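Local coordinates for Iron(3+)-hydroxamate-binding protein FhuD (Bacillus subtilis subsp. subtilis, PDB 3G9Q) that binds iron(3+)-hydroxamate complexes such as ferrichrome and hands them to the membrane-bound permease of its ABC transporter, at residues R16-A21 with D73-W78. Residues are numbered along the deposited sequence; the frame is centred on the assembly and turned at random.
Sequences RVVVMA and DLIIVW
V18 joins L74 and I76 in the regular hydrogen bonding of two parallel strands: V18 N donates to L74 O at 3.1 Å, and V18 O accepts from I76 N at 3.0 Å. M20 N, bonded to I76 O at 2.8 Å, continues the pattern past the end of strand 17-19. At the other end D73, just ahead of its strand, replaces a backbone acceptor with its carboxylate. D73 CG is tucked between its own backbone N and carbonyl carbon (chi1 56°), bringing D73 OD2 to 2.8 Å from R16 N, which approaches from above the carboxylate plane, while D73 N returns a bond to R16 O. The guanidinium turns away, R16 NE bonding to L70 O.

Apolar contacts clothe both faces. Beta-branched residues suit these extended strands: V19 CG2 rests 3.5 Å from I76 CG2 on the face shared with V17 and L74, whereas V18 and I75 lie side by side beneath V67 of helix 64-68.

Beyond the paired backbones, A21 CB sits 3.5 Å above the centre of W78's six-membered ring, a CH-pi contact that a small methyl permits. A serine replacing W78 would probably strip the aromatic face from this methyl and deprive Y24 OH of its indole N-H. Backbone polarity of these central strands is met by each other and by outer strands 35-37 and 94-97, leaving largely hydrocarbon faces in the N-terminal lobe, which helix 118-143 joins to the other, as in this family.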
# COMPACT_ATOMS: atom_id res chain seq x y z
N ARG A 16 -2.49 24.24 7.83
CA ARG A 16 -2.59 23.20 8.85
C ARG A 16 -3.66 22.18 8.51
O ARG A 16 -4.85 22.46 8.63
CB ARG A 16 -2.89 23.82 10.22
CG ARG A 16 -1.86 24.82 10.74
CD ARG A 16 -2.29 25.34 12.10
NE ARG A 16 -2.26 24.29 13.11
CZ ARG A 16 -1.16 23.89 13.74
NH1 ARG A 16 -1.21 22.92 14.65
NH2 ARG A 16 -0.00 24.46 13.46
N VAL A 17 -3.23 20.99 8.09
CA VAL A 17 -4.15 19.92 7.72
C VAL A 17 -4.13 18.74 8.68
O VAL A 17 -3.07 18.23 9.05
CB VAL A 17 -3.83 19.37 6.30
CG1 VAL A 17 -4.80 18.26 5.95
CG2 VAL A 17 -3.91 20.48 5.27
N VAL A 18 -5.32 18.31 9.09
CA VAL A 18 -5.47 17.16 9.97
C VAL A 18 -6.06 16.06 9.08
O VAL A 18 -7.16 16.21 8.53
CB VAL A 18 -6.43 17.45 11.15
CG1 VAL A 18 -6.71 16.17 11.92
CG2 VAL A 18 -5.82 18.49 12.06
N VAL A 19 -5.32 14.96 8.95
CA VAL A 19 -5.74 13.84 8.12
C VAL A 19 -6.21 12.68 8.98
O VAL A 19 -5.41 12.04 9.64
CB VAL A 19 -4.57 13.36 7.23
CG1 VAL A 19 -5.03 12.24 6.32
CG2 VAL A 19 -4.03 14.52 6.43
N MSE A 20 -7.51 12.40 8.98
CA MSE A 20 -8.01 11.29 9.79
C MSE A 20 -8.03 9.96 9.03
O MSE A 20 -8.27 8.90 9.62
CB MSE A 20 -9.38 11.64 10.37
CG MSE A 20 -9.30 12.50 11.64
SE MSE A 20 -10.89 13.57 12.02
CE MSE A 20 -11.94 12.30 13.05
N ALA A 21 -7.77 10.01 7.73
CA ALA A 21 -7.72 8.81 6.89
C ALA A 21 -6.25 8.41 6.71
O ALA A 21 -5.60 8.86 5.77
CB ALA A 21 -8.35 9.10 5.53
N ASP A 73 -7.03 24.18 9.22
CA ASP A 73 -7.70 25.00 8.22
C ASP A 73 -8.29 24.07 7.16
O ASP A 73 -8.89 24.51 6.18
CB ASP A 73 -6.73 26.04 7.58
CG ASP A 73 -5.48 25.41 6.97
OD1 ASP A 73 -5.56 24.31 6.40
OD2 ASP A 73 -4.41 26.05 7.03
N LEU A 74 -8.11 22.77 7.38
CA LEU A 74 -8.63 21.74 6.48
C LEU A 74 -8.57 20.34 7.13
O LEU A 74 -7.56 19.96 7.73
CB LEU A 74 -7.85 21.72 5.16
CG LEU A 74 -8.27 20.63 4.17
CD1 LEU A 74 -9.57 21.02 3.48
CD2 LEU A 74 -7.17 20.43 3.15
N ILE A 75 -9.68 19.60 7.02
CA ILE A 75 -9.80 18.25 7.57
C ILE A 75 -10.10 17.23 6.50
O ILE A 75 -10.96 17.46 5.64
CB ILE A 75 -10.94 18.14 8.60
CG1 ILE A 75 -10.64 19.01 9.80
CG2 ILE A 75 -11.07 16.70 9.07
CD1 ILE A 75 -9.39 18.68 10.64
N ILE A 76 -9.42 16.11 6.52
CA ILE A 76 -9.75 15.10 5.53
C ILE A 76 -10.08 13.78 6.21
O ILE A 76 -9.32 13.29 7.05
CB ILE A 76 -8.63 14.94 4.46
CG1 ILE A 76 -8.96 13.75 3.58
CG2 ILE A 76 -7.26 14.79 5.10
CD1 ILE A 76 -8.65 12.31 4.11
N VAL A 77 -11.23 13.21 5.87
CA VAL A 77 -11.66 11.93 6.45
C VAL A 77 -12.38 11.07 5.43
O VAL A 77 -12.87 11.58 4.42
CB VAL A 77 -12.66 12.13 7.59
CG1 VAL A 77 -11.98 12.79 8.78
CG2 VAL A 77 -13.84 12.97 7.11
N TRP A 78 -12.46 9.78 5.69
CA TRP A 78 -13.17 8.91 4.78
C TRP A 78 -14.68 9.03 5.03
O TRP A 78 -15.10 9.64 6.02
CB TRP A 78 -12.74 7.45 4.95
CG TRP A 78 -11.52 7.09 4.16
CD1 TRP A 78 -11.29 7.34 2.83
CD2 TRP A 78 -10.37 6.38 4.64
NE1 TRP A 78 -10.07 6.82 2.45
CE2 TRP A 78 -9.48 6.23 3.54
CE3 TRP A 78 -10.00 5.85 5.88
CZ2 TRP A 78 -8.25 5.57 3.66
CZ3 TRP A 78 -8.77 5.20 5.99
CH2 TRP A 78 -7.91 5.06 4.89